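Local coordinates for protein urea carboxylase (Thermus thermophilus, PDB 3OEP) that is of unknown function, a KipI-KipA homologue built of cyclophilin-like parts whose family is generally assigned hydrolase activity and ATP binding, at residues A[136-141]-A[167-172]; A[127-132]-A[150-155]; A[382-387]-A[476-481]; A[252-257]-A[294-299]. All blocks are in the same frame, centred on the assembly; numbering follows the deposited sequence.

In the fold
The contacts form two clusters on opposite sides of the chain's centre. Interactions 1 and 2, centres about 11 Å apart, lie in the first family region, carboxyltransferase subdomains C and D; their segments alternate along the chain, and both reach one sheet, in which strands 149-153 and 169-174 are neighbours. Interactions 4 and 3 follow in that order in the second region, subdomains A and B, with centres about 8 Å apart; they touch through Gln383, Arg384, Gly295 and Tyr296. The two clusters stay apart, interactions 1 and 4 coming no closer than about 23 Å between nearest atoms. The first pair ties loops to a sheet, the second ties a loop and a strand end to two helices, each within its own region.

Interaction 1. Residues A[136-141]-A[167-172]; sequences PRKPHP and GWNLLG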
loop_
_atom_site.group_PDB
_atom_site.type_symbol
_atom_site.label_atom_id
_atom_site.label_comp_id
_atom_site.label_asym_id
_atom_site.label_seq_id
_atom_site.Cartn_x
_atom_site.Cartn_y
_atom_site.Cartn_z
ATOM N N PRO A 136 -9.532 -9.355 -24.630
ATOM C CA PRO A 136 -9.760 -8.397 -23.561
ATOM C C PRO A 136 -10.086 -9.046 -22.223
ATOM O O PRO A 136 -10.561 -10.186 -22.166
ATOM C CB PRO A 136 -10.966 -7.581 -24.060
ATOM C CG PRO A 136 -11.036 -7.809 -25.499
ATOM C CD PRO A 136 -10.487 -9.176 -25.739
ATOM N N ARG A 137 -9.835 -8.300 -21.157
ATOM C CA ARG A 137 -10.240 -8.710 -19.828
ATOM C C ARG A 137 -11.764 -8.774 -19.728
ATOM O O ARG A 137 -12.484 -8.290 -20.608
ATOM C CB ARG A 137 -9.647 -7.766 -18.773
ATOM C CG ARG A 137 -10.155 -6.333 -18.787
ATOM C CD ARG A 137 -9.386 -5.500 -17.760
ATOM N NE ARG A 137 -10.145 -4.334 -17.303
ATOM C CZ ARG A 137 -10.139 -3.131 -17.881
ATOM N NH1 ARG A 137 -9.413 -2.890 -18.972
ATOM N NH2 ARG A 137 -10.878 -2.154 -17.365
ATOM N N LYS A 138 -12.248 -9.386 -18.655
ATOM C CA LYS A 138 -13.679 -9.581 -18.463
ATOM C C LYS A 138 -14.363 -8.238 -18.207
ATOM O O LYS A 138 -13.766 -7.349 -17.594
ATOM C CB LYS A 138 -13.934 -10.542 -17.299
ATOM C CG LYS A 138 -13.384 -11.944 -17.535
ATOM C CD LYS A 138 -13.523 -12.830 -16.305
ATOM C CE LYS A 138 -14.819 -13.626 -16.325
ATOM N NZ LYS A 138 -14.747 -14.778 -17.270
ATOM N N PRO A 139 -15.608 -8.076 -18.697
ATOM C CA PRO A 139 -16.365 -6.848 -18.441
ATOM C C PRO A 139 -16.518 -6.553 -16.953
ATOM O O PRO A 139 -16.427 -5.397 -16.544
ATOM C CB PRO A 139 -17.735 -7.131 -19.066
ATOM C CG PRO A 139 -17.505 -8.204 -20.055
ATOM C CD PRO A 139 -16.335 -9.003 -19.584
ATOM N N HIS A 140 -16.752 -7.597 -16.162
ATOM C CA HIS A 140 -16.852 -7.474 -14.717
ATOM C C HIS A 140 -15.847 -8.411 -14.061
ATOM O O HIS A 140 -15.801 -9.595 -14.391
ATOM C CB HIS A 140 -18.263 -7.820 -14.252
ATOM C CG HIS A 140 -19.327 -6.970 -14.874
ATOM N ND1 HIS A 140 -19.430 -5.616 -14.636
ATOM C CD2 HIS A 140 -20.331 -7.280 -15.728
ATOM C CE1 HIS A 140 -20.453 -5.130 -15.315
ATOM N NE2 HIS A 140 -21.017 -6.118 -15.985
ATOM N N PRO A 141 -15.045 -7.888 -13.121
ATOM C CA PRO A 141 -14.051 -8.736 -12.467
ATOM C C PRO A 141 -14.662 -9.727 -11.477
ATOM O O PRO A 141 -15.753 -9.494 -10.948
ATOM C CB PRO A 141 -13.167 -7.731 -11.730
ATOM C CG PRO A 141 -14.077 -6.583 -11.425
ATOM C CD PRO A 141 -15.056 -6.519 -12.568
ATOM N N GLY A 167 -10.083 -9.326 -13.187
ATOM C CA GLY A 167 -10.872 -9.530 -14.393
ATOM C C GLY A 167 -10.100 -10.146 -15.547
ATOM O O GLY A 167 -10.615 -10.213 -16.659
ATOM N N TRP A 168 -8.877 -10.603 -15.297
ATOM C CA TRP A 168 -8.093 -11.265 -16.345
ATOM C C TRP A 168 -8.634 -12.673 -16.593
ATOM O O TRP A 168 -9.351 -13.236 -15.760
ATOM C CB TRP A 168 -6.598 -11.265 -15.997
ATOM C CG TRP A 168 -5.946 -9.919 -16.185
ATOM C CD1 TRP A 168 -6.568 -8.701 -16.224
ATOM C CD2 TRP A 168 -4.546 -9.654 -16.348
ATOM N NE1 TRP A 168 -5.650 -7.701 -16.408
ATOM C CE2 TRP A 168 -4.399 -8.256 -16.483
ATOM C CE3 TRP A 168 -3.403 -10.463 -16.388
ATOM C CZ2 TRP A 168 -3.156 -7.648 -16.657
ATOM C CZ3 TRP A 168 -2.165 -9.857 -16.562
ATOM C CH2 TRP A 168 -2.053 -8.461 -16.697
ATOM N N ASN A 169 -8.322 -13.211 -17.770
ATOM C CA ASN A 169 -8.854 -14.498 -18.202
ATOM C C ASN A 169 -7.986 -15.623 -17.647
ATOM O O ASN A 169 -6.802 -15.719 -17.978
ATOM C CB ASN A 169 -8.893 -14.559 -19.728
ATOM C CG ASN A 169 -9.764 -13.474 -20.334
ATOM O OD1 ASN A 169 -10.993 -13.548 -20.274
ATOM N ND2 ASN A 169 -9.131 -12.454 -20.928
ATOM N N LEU A 170 -8.577 -16.463 -16.802
ATOM C CA LEU A 170 -7.827 -17.467 -16.040
ATOM C C LEU A 170 -7.595 -18.738 -16.854
ATOM O O LEU A 170 -8.546 -19.448 -17.200
ATOM C CB LEU A 170 -8.557 -17.812 -14.740
ATOM C CG LEU A 170 -9.004 -16.642 -13.864
ATOM C CD1 LEU A 170 -9.605 -17.182 -12.555
ATOM C CD2 LEU A 170 -7.864 -15.674 -13.579
ATOM N N LEU A 171 -6.328 -19.008 -17.155
ATOM C CA LEU A 171 -5.934 -20.150 -17.979
ATOM C C LEU A 171 -5.424 -21.343 -17.172
ATOM O O LEU A 171 -5.509 -22.481 -17.630
ATOM C CB LEU A 171 -4.832 -19.742 -18.957
ATOM C CG LEU A 171 -5.133 -18.611 -19.927
ATOM C CD1 LEU A 171 -4.048 -18.546 -20.992
ATOM C CD2 LEU A 171 -6.518 -18.808 -20.556
ATOM N N GLY A 172 -4.875 -21.092 -15.992
ATOM C CA GLY A 172 -4.329 -22.175 -15.198
ATOM C C GLY A 172 -3.845 -21.770 -13.830
ATOM O O GLY A 172 -4.190 -20.697 -13.319
HETATM O O HOH W 1 -12.675 -11.654 -21.263
HETATM O O HOH W 2 -13.082 -15.186 -19.642
#
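Lys138 and Gly167 link the two backbones: Lys138 N donates to Gly167 O at 2.7 Å, almost straight and in the carbonyl plane. Segment 136-141 is an irregular, proline-rich loop, whereas 167-172 runs into a strand at Asn169. The chains stay close beside this bond, with the CA atoms of Arg137 and Trp168 4.8 Å apart and those of Pro141 and Gly167 3.8 Å apart. Arg137 CB also packs 3.4 Å from Gly167 O, and the CB and CG of Lys138 close in on the same oxygen. Asn169 makes the second crossing. Its chi1 of -60° and chi2 of -74° together bring ND2 to Pro136 O at 3.0 Å; the acceptor lies in the amide plane, while the donor sits above the carbonyl plane of Pro136. ND2 also bonds Val152 O, and OD1 accepts from two waters, one shared with Pro136 O and the other with Lys138 NZ, so this buried amide is gripped at both ends. The lysine chain bends near its tip, where NZ forms a salt bridge with Asp88. Arg137 extends the other way to a salt bridge with Glu434, in the second family region. Helix 89-96 packs on Lys138, Asn169 and Leu171, and strand 169-174 pairs with 149-153, where a classic beta bulge sets Leu171 and Gly172 opposite the single residue Val150.

Interaction 2. Residues A[127-132]-A[150-155]; sequences AEVEPA and VAVAGV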
loop_
_atom_site.group_PDB
_atom_site.type_symbol
_atom_site.label_atom_id
_atom_site.label_comp_id
_atom_site.label_asym_id
_atom_site.label_seq_id
_atom_site.Cartn_x
_atom_site.Cartn_y
_atom_site.Cartn_z
ATOM N N ALA A 127 4.972 -9.765 -20.716
ATOM C CA ALA A 127 4.616 -9.587 -22.128
ATOM C C ALA A 127 5.743 -10.196 -22.961
ATOM O O ALA A 127 6.852 -10.330 -22.443
ATOM C CB ALA A 127 4.430 -8.093 -22.455
ATOM N N GLU A 128 5.516 -10.574 -24.225
ATOM C CA GLU A 128 4.262 -10.407 -24.974
ATOM C C GLU A 128 3.520 -11.719 -25.212
ATOM O O GLU A 128 4.097 -12.700 -25.701
ATOM C CB GLU A 128 4.559 -9.826 -26.365
ATOM C CG GLU A 128 5.195 -8.449 -26.371
ATOM C CD GLU A 128 5.586 -7.965 -27.767
ATOM O OE1 GLU A 128 5.470 -8.732 -28.758
ATOM O OE2 GLU A 128 6.034 -6.808 -27.870
ATOM N N VAL A 129 2.223 -11.709 -24.930
ATOM C CA VAL A 129 1.325 -12.789 -25.338
ATOM C C VAL A 129 1.257 -12.840 -26.870
ATOM O O VAL A 129 1.178 -11.800 -27.540
ATOM C CB VAL A 129 -0.097 -12.574 -24.735
ATOM C CG1 VAL A 129 -1.116 -13.550 -25.315
ATOM C CG2 VAL A 129 -0.057 -12.699 -23.221
ATOM N N GLU A 130 1.316 -14.052 -27.421
ATOM C CA GLU A 130 1.203 -14.252 -28.868
ATOM C C GLU A 130 -0.062 -13.583 -29.399
ATOM O O GLU A 130 -1.100 -13.645 -28.759
ATOM C CB GLU A 130 1.150 -15.744 -29.208
ATOM C CG GLU A 130 2.455 -16.497 -28.988
ATOM C CD GLU A 130 3.545 -16.092 -29.964
ATOM O OE1 GLU A 130 3.325 -16.201 -31.187
ATOM O OE2 GLU A 130 4.629 -15.676 -29.506
ATOM N N PRO A 131 0.018 -12.944 -30.582
ATOM C CA PRO A 131 -1.161 -12.285 -31.150
ATOM C C PRO A 131 -2.450 -13.115 -31.127
ATOM O O PRO A 131 -3.506 -12.592 -30.765
ATOM C CB PRO A 131 -0.727 -11.999 -32.588
ATOM C CG PRO A 131 0.745 -11.771 -32.472
ATOM C CD PRO A 131 1.212 -12.742 -31.427
ATOM N N ALA A 132 -2.356 -14.394 -31.480
ATOM C CA ALA A 132 -3.527 -15.274 -31.538
ATOM C C ALA A 132 -4.196 -15.511 -30.185
ATOM O O ALA A 132 -5.351 -15.921 -30.145
ATOM C CB ALA A 132 -3.153 -16.620 -32.176
ATOM N N VAL A 150 -2.941 -18.221 -13.135
ATOM C CA VAL A 150 -2.214 -17.729 -14.301
ATOM C C VAL A 150 -3.255 -17.221 -15.302
ATOM O O VAL A 150 -4.192 -17.945 -15.659
ATOM C CB VAL A 150 -1.373 -18.850 -14.936
ATOM C CG1 VAL A 150 -0.770 -18.398 -16.272
ATOM C CG2 VAL A 150 -0.274 -19.320 -13.964
ATOM N N ALA A 151 -3.078 -15.988 -15.774
ATOM C CA ALA A 151 -4.140 -15.286 -16.493
ATOM C C ALA A 151 -3.626 -14.440 -17.640
ATOM O O ALA A 151 -2.450 -14.067 -17.665
ATOM C CB ALA A 151 -4.935 -14.415 -15.518
ATOM N N VAL A 152 -4.504 -14.159 -18.603
ATOM C CA VAL A 152 -4.145 -13.310 -19.736
ATOM C C VAL A 152 -5.165 -12.201 -19.973
ATOM O O VAL A 152 -6.369 -12.364 -19.750
ATOM C CB VAL A 152 -3.954 -14.109 -21.052
ATOM C CG1 VAL A 152 -2.810 -15.112 -20.921
ATOM C CG2 VAL A 152 -5.254 -14.818 -21.472
ATOM N N ALA A 153 -4.661 -11.070 -20.439
ATOM C CA ALA A 153 -5.504 -9.983 -20.909
ATOM C C ALA A 153 -4.693 -9.197 -21.920
ATOM O O ALA A 153 -3.626 -8.665 -21.601
ATOM C CB ALA A 153 -5.947 -9.102 -19.762
ATOM N N GLY A 154 -5.200 -9.151 -23.146
ATOM C CA GLY A 154 -4.501 -8.524 -24.256
ATOM C C GLY A 154 -3.100 -9.086 -24.423
ATOM O O GLY A 154 -2.904 -10.299 -24.426
ATOM N N VAL A 155 -2.121 -8.190 -24.537
ATOM C CA VAL A 155 -0.721 -8.577 -24.751
ATOM C C VAL A 155 -0.020 -9.067 -23.471
ATOM O O VAL A 155 1.148 -9.465 -23.514
ATOM C CB VAL A 155 0.074 -7.393 -25.373
ATOM C CG1 VAL A 155 0.329 -6.313 -24.335
ATOM C CG2 VAL A 155 1.382 -7.870 -26.011
#
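Val129 and Val155 are joined by one backbone hydrogen bond, from Val129 N to Val155 O at 2.9 Å; it is nearly straight at hydrogen (178°), though the donor stands well above the carbonyl plane. The side chain of Val129 then folds over the same turn. Its CB lies equally close, 3.6 Å, to Val155 O and Gly154 O. At the first branch, Val129 CG1, anti to the backbone N (chi1 171°), passes 3.8 Å from Gly154 O. The other branch, Val129 CG2, comes to 3.5 Å from Val155 O and reaches on to Val152 CG1 at 4.3 Å, a looser apolar touch that links the turn to strand 149-153, which leads into it. Val155 O is further lined by Glu128, whose CA makes a C-H...O contact of 3.6 Å with it. Glu128, which follows a cis peptide bond, also lays its CB 3.7 Å from Val155 CG2, while its carboxylate leads away. Gly154 and Val155 have the backbone angles of a type II' turn, the positive phi of Gly154 suiting glycine. This turn connects the antiparallel strands 149-153 and 156-159, and the loop leaving strand 124-127 passes along it. Val129 and Val152 both pack on Thr157 of strand 156-159, and Val152 also rests on His107 of helix 100-108 and on Leu171 of strand 169-174.

Interaction 3. Residues A[382-387]-A[476-481]; sequences PQRPLP and DLWLLG
Arg384 and Trp478 each swing CG between their backbone N and carbonyl carbon (chi1 64° and 72°), which sends the two side chains past each other in opposite directions. The arginine lies over one face of the indole. Its CD sits 3.4 Å from the centroid of the six-membered ring, a CH-pi contact, and a bend at chi3 carries CZ over the five-membered ring, 4.5 Å from its centroid and close to the normal, a cation-pi contact. The guanidinium does not lie flat: its plane stands 89° from the indole, with its NH1 edge directed at the five-membered ring. Arg384 NH1 and Trp478 NE1 are 3.4 Å apart, but both are donors and do not bond. Leu479 CD2 lies against the opposite face, toward its rim, so aliphatic groups sandwich the ring. At the indole edge, near its plane, Pro385 O approaches CH2 of Trp478 at 3.7 Å. Leu386 CD1 bridges the pair, 3.9 Å from both Trp478 CZ3 and Leu479 CD2, and Pro387 CD meets Leu479 CD2 at 3.7 Å. Pro256 of helix 255-264 touches both Arg384 and Trp478. A serine in place of Trp478 would probably leave the Arg384 cation without its pi surface and open a gap between Leu479 and the Arg384 chain, with Leu386 CD1 losing one of its two apolar partners. With the guanidinium upright on the ring, the extended loop is fastened to helix 477-480 by CH-pi, cation-pi and apolar packing.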
loop_
_atom_site.group_PDB
_atom_site.type_symbol
_atom_site.label_atom_id
_atom_site.label_comp_id
_atom_site.label_asym_id
_atom_site.label_seq_id
_atom_site.Cartn_x
_atom_site.Cartn_y
_atom_site.Cartn_z
ATOM N N PRO A 382 -0.390 21.165 21.785
ATOM C CA PRO A 382 -1.675 21.410 21.142
ATOM C C PRO A 382 -1.796 20.677 19.811
ATOM O O PRO A 382 -0.838 20.630 19.041
ATOM C CB PRO A 382 -1.667 22.928 20.920
ATOM C CG PRO A 382 -0.216 23.262 20.787
ATOM C CD PRO A 382 0.449 22.379 21.802
ATOM N N GLN A 383 -2.956 20.091 19.554
ATOM C CA GLN A 383 -3.224 19.518 18.245
ATOM C C GLN A 383 -3.894 20.559 17.379
ATOM O O GLN A 383 -4.718 21.336 17.861
ATOM C CB GLN A 383 -4.148 18.313 18.350
ATOM C CG GLN A 383 -3.627 17.218 19.224
ATOM C CD GLN A 383 -4.252 15.883 18.880
ATOM O OE1 GLN A 383 -3.554 14.883 18.744
ATOM N NE2 GLN A 383 -5.571 15.870 18.710
ATOM N N ARG A 384 -3.555 20.559 16.096
ATOM C CA ARG A 384 -4.287 21.355 15.124
ATOM C C ARG A 384 -5.755 20.916 15.141
ATOM O O ARG A 384 -6.046 19.726 15.307
ATOM C CB ARG A 384 -3.681 21.191 13.724
ATOM C CG ARG A 384 -3.765 19.786 13.155
ATOM C CD ARG A 384 -2.957 19.622 11.864
ATOM N NE ARG A 384 -1.510 19.649 12.079
ATOM C CZ ARG A 384 -0.600 19.239 11.194
ATOM N NH1 ARG A 384 -0.966 18.749 10.013
ATOM N NH2 ARG A 384 0.693 19.308 11.495
ATOM N N PRO A 385 -6.692 21.867 15.001
ATOM C CA PRO A 385 -8.083 21.433 14.978
ATOM C C PRO A 385 -8.421 20.670 13.697
ATOM O O PRO A 385 -7.833 20.925 12.643
ATOM C CB PRO A 385 -8.867 22.747 15.050
ATOM C CG PRO A 385 -7.935 23.783 14.546
ATOM C CD PRO A 385 -6.569 23.336 14.960
ATOM N N LEU A 386 -9.344 19.725 13.813
ATOM C CA LEU A 386 -9.828 18.972 12.670
ATOM C C LEU A 386 -11.126 19.623 12.216
ATOM O O LEU A 386 -12.092 19.644 12.974
ATOM C CB LEU A 386 -10.077 17.519 13.064
ATOM C CG LEU A 386 -10.535 16.575 11.954
ATOM C CD1 LEU A 386 -9.458 16.408 10.895
ATOM C CD2 LEU A 386 -10.922 15.232 12.545
ATOM N N PRO A 387 -11.155 20.166 10.987
ATOM C CA PRO A 387 -12.370 20.845 10.534
ATOM C C PRO A 387 -13.493 19.867 10.192
ATOM O O PRO A 387 -13.228 18.694 9.918
ATOM C CB PRO A 387 -11.902 21.605 9.291
ATOM C CG PRO A 387 -10.778 20.806 8.760
ATOM C CD PRO A 387 -10.113 20.143 9.944
ATOM N N ASP A 476 -2.053 18.348 2.897
ATOM C CA ASP A 476 -3.448 18.104 3.275
ATOM C C ASP A 476 -3.794 16.621 3.420
ATOM O O ASP A 476 -4.936 16.275 3.722
ATOM C CB ASP A 476 -4.389 18.747 2.244
ATOM C CG ASP A 476 -4.260 20.259 2.189
ATOM O OD1 ASP A 476 -3.948 20.875 3.235
ATOM O OD2 ASP A 476 -4.473 20.839 1.096
ATOM N N LEU A 477 -2.827 15.736 3.195
ATOM C CA LEU A 477 -3.097 14.303 3.262
ATOM C C LEU A 477 -3.511 13.830 4.654
ATOM O O LEU A 477 -4.279 12.873 4.774
ATOM C CB LEU A 477 -1.886 13.505 2.771
ATOM C CG LEU A 477 -1.687 13.546 1.261
ATOM C CD1 LEU A 477 -0.378 12.870 0.886
ATOM C CD2 LEU A 477 -2.871 12.898 0.552
ATOM N N TRP A 478 -3.012 14.494 5.701
ATOM C CA TRP A 478 -3.366 14.123 7.080
ATOM C C TRP A 478 -4.877 14.174 7.304
ATOM O O TRP A 478 -5.428 13.372 8.057
ATOM C CB TRP A 478 -2.640 15.010 8.109
ATOM C CG TRP A 478 -3.158 16.420 8.185
ATOM C CD1 TRP A 478 -2.823 17.459 7.365
ATOM C CD2 TRP A 478 -4.105 16.946 9.129
ATOM N NE1 TRP A 478 -3.503 18.595 7.732
ATOM C CE2 TRP A 478 -4.299 18.307 8.811
ATOM C CE3 TRP A 478 -4.818 16.396 10.200
ATOM C CZ2 TRP A 478 -5.170 19.128 9.534
ATOM C CZ3 TRP A 478 -5.673 17.213 10.923
ATOM C CH2 TRP A 478 -5.844 18.565 10.587
ATOM N N LEU A 479 -5.555 15.110 6.642
ATOM C CA LEU A 479 -7.003 15.211 6.752
ATOM C C LEU A 479 -7.678 13.936 6.269
ATOM O O LEU A 479 -8.632 13.468 6.887
ATOM C CB LEU A 479 -7.532 16.414 5.965
ATOM C CG LEU A 479 -7.147 17.796 6.491
ATOM C CD1 LEU A 479 -7.462 18.849 5.435
ATOM C CD2 LEU A 479 -7.867 18.109 7.792
ATOM N N LEU A 480 -7.177 13.364 5.179
ATOM C CA LEU A 480 -7.776 12.151 4.627
ATOM C C LEU A 480 -7.512 10.924 5.496
ATOM O O LEU A 480 -8.244 9.931 5.410
ATOM C CB LEU A 480 -7.318 11.927 3.193
ATOM C CG LEU A 480 -7.774 13.043 2.250
ATOM C CD1 LEU A 480 -7.302 12.772 0.834
ATOM C CD2 LEU A 480 -9.307 13.220 2.300
ATOM N N GLY A 481 -6.483 11.006 6.341
ATOM C CA GLY A 481 -6.275 10.036 7.411
ATOM C C GLY A 481 -7.379 10.062 8.461
ATOM O O GLY A 481 -7.486 9.144 9.271
#

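Interaction 4. Residues A[252-257]-A[294-299]; sequences PLDAPS and AGYGFV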
loop_
_atom_site.group_PDB
_atom_site.type_symbol
_atom_site.label_atom_id
_atom_site.label_comp_id
_atom_site.label_asym_id
_atom_site.label_seq_id
_atom_site.Cartn_x
_atom_site.Cartn_y
_atom_site.Cartn_z
ATOM N N PRO A 252 1.764 5.448 9.343
ATOM C CA PRO A 252 0.545 6.043 9.897
ATOM C C PRO A 252 -0.233 6.808 8.836
ATOM O O PRO A 252 0.372 7.447 7.974
ATOM C CB PRO A 252 1.077 6.990 10.976
ATOM C CG PRO A 252 2.441 7.370 10.496
ATOM C CD PRO A 252 2.967 6.229 9.682
ATOM N N LEU A 253 -1.559 6.733 8.891
ATOM C CA LEU A 253 -2.396 7.432 7.912
ATOM C C LEU A 253 -2.508 8.925 8.236
ATOM O O LEU A 253 -2.700 9.750 7.335
ATOM C CB LEU A 253 -3.779 6.787 7.819
ATOM C CG LEU A 253 -4.415 6.825 6.430
ATOM C CD1 LEU A 253 -3.630 5.919 5.473
ATOM C CD2 LEU A 253 -5.879 6.417 6.482
ATOM N N ASP A 254 -2.393 9.261 9.522
ATOM C CA ASP A 254 -2.286 10.647 9.978
ATOM C C ASP A 254 -0.921 10.776 10.656
ATOM O O ASP A 254 -0.788 10.595 11.867
ATOM C CB ASP A 254 -3.460 10.970 10.913
ATOM C CG ASP A 254 -3.354 12.339 11.590
ATOM O OD1 ASP A 254 -2.431 13.139 11.302
ATOM O OD2 ASP A 254 -4.222 12.598 12.446
ATOM N N ALA A 255 0.099 11.050 9.845
ATOM C CA ALA A 255 1.487 11.018 10.313
ATOM C C ALA A 255 1.806 12.083 11.370
ATOM O O ALA A 255 2.515 11.794 12.337
ATOM C CB ALA A 255 2.454 11.120 9.126
ATOM N N PRO A 256 1.289 13.317 11.209
ATOM C CA PRO A 256 1.573 14.307 12.255
ATOM C C PRO A 256 1.067 13.898 13.645
ATOM O O PRO A 256 1.731 14.168 14.655
ATOM C CB PRO A 256 0.850 15.559 11.761
ATOM C CG PRO A 256 0.821 15.410 10.279
ATOM C CD PRO A 256 0.688 13.937 10.011
ATOM N N SER A 257 -0.090 13.247 13.697
ATOM C CA SER A 257 -0.617 12.761 14.972
ATOM C C SER A 257 0.256 11.654 15.544
ATOM O O SER A 257 0.523 11.637 16.753
ATOM C CB SER A 257 -2.063 12.294 14.828
ATOM O OG SER A 257 -2.891 13.404 14.540
ATOM N N ALA A 294 -2.807 10.557 20.853
ATOM C CA ALA A 294 -2.916 11.669 19.914
ATOM C C ALA A 294 -3.799 11.252 18.745
ATOM O O ALA A 294 -4.144 10.078 18.606
ATOM C CB ALA A 294 -1.539 12.114 19.425
ATOM N N GLY A 295 -4.161 12.221 17.911
ATOM C CA GLY A 295 -5.105 11.980 16.828
ATOM C C GLY A 295 -6.497 12.438 17.201
ATOM O O GLY A 295 -6.668 13.318 18.052
ATOM N N TYR A 296 -7.497 11.846 16.555
ATOM C CA TYR A 296 -8.865 12.334 16.642
ATOM C C TYR A 296 -9.855 11.183 16.690
ATOM O O TYR A 296 -9.492 10.034 16.475
ATOM C CB TYR A 296 -9.181 13.234 15.439
ATOM C CG TYR A 296 -8.175 14.344 15.250
ATOM C CD1 TYR A 296 -8.358 15.586 15.843
ATOM C CD2 TYR A 296 -7.027 14.145 14.486
ATOM C CE1 TYR A 296 -7.424 16.598 15.683
ATOM C CE2 TYR A 296 -6.093 15.145 14.323
ATOM C CZ TYR A 296 -6.295 16.371 14.919
ATOM O OH TYR A 296 -5.359 17.360 14.751
ATOM N N GLY A 297 -11.108 11.504 17.002
ATOM C CA GLY A 297 -12.178 10.519 16.969
ATOM C C GLY A 297 -12.468 9.819 18.282
ATOM O O GLY A 297 -13.433 9.062 18.367
ATOM N N PHE A 298 -11.650 10.069 19.305
ATOM C CA PHE A 298 -11.813 9.420 20.612
ATOM C C PHE A 298 -11.317 10.295 21.751
ATOM O O PHE A 298 -10.549 11.229 21.545
ATOM C CB PHE A 298 -10.994 8.130 20.710
ATOM C CG PHE A 298 -11.185 7.181 19.571
ATOM C CD1 PHE A 298 -12.103 6.147 19.663
ATOM C CD2 PHE A 298 -10.408 7.290 18.425
ATOM C CE1 PHE A 298 -12.268 5.251 18.619
ATOM C CE2 PHE A 298 -10.567 6.399 17.375
ATOM C CZ PHE A 298 -11.496 5.374 17.472
ATOM N N VAL A 299 -11.758 9.961 22.957
ATOM C CA VAL A 299 -11.071 10.364 24.178
ATOM C C VAL A 299 -10.671 9.075 24.875
ATOM O O VAL A 299 -11.424 8.100 24.865
ATOM C CB VAL A 299 -11.942 11.241 25.116
ATOM C CG1 VAL A 299 -12.216 12.600 24.471
ATOM C CG2 VAL A 299 -13.237 10.537 25.487
HETATM O O HOH W 3 -3.027 16.395 14.155
#
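Ser257 meets the end of strand 289-295 directly: its OG lies 3.5 Å from Gly295 CA, and its carbonyl O is 3.4 Å from Ala294 CB. Gly295 has a positive phi, at which any side chain would collide with the carbonyl oxygen of Ala294. Beside it, Asp254 OD2 approaches the edge of the Tyr296 ring, 3.7 Å from CE2, with carboxylate and ring nearly coplanar (9°). One water bridges the segments, donating to Ser257 OG at 3.0 Å and to Tyr296 OH at 2.6 Å. In the next shell Ser257 OG donates to Asp254 OD2 at 2.6 Å, coming from above the carboxylate plane. Asp254 is the N-cap of helix 255-264; its chi1 of 173° turns the carboxylate back toward the first turn, where OD1 accepts a weak bond of 3.4 Å from Ser257 N. OD2 has a further donor in Gln482 NE2, and Asp254 N bonds Tyr333 OH. Tyr296 OH is tied to Arg384 O, while Gly295 O takes a bond from Gln383 NE2. Replacing Asp254 with a leucine is likely to leave the helix start uncapped and the Ser257 hydroxyl and Gln482 amide without their acceptor. The charge of the buried carboxylate is probably offset by the Ser257 hydroxyl and the Gln482 amide, with a weak share from Ser257 N, to which the weakly positive C-H edge of the tyrosine probably adds a little.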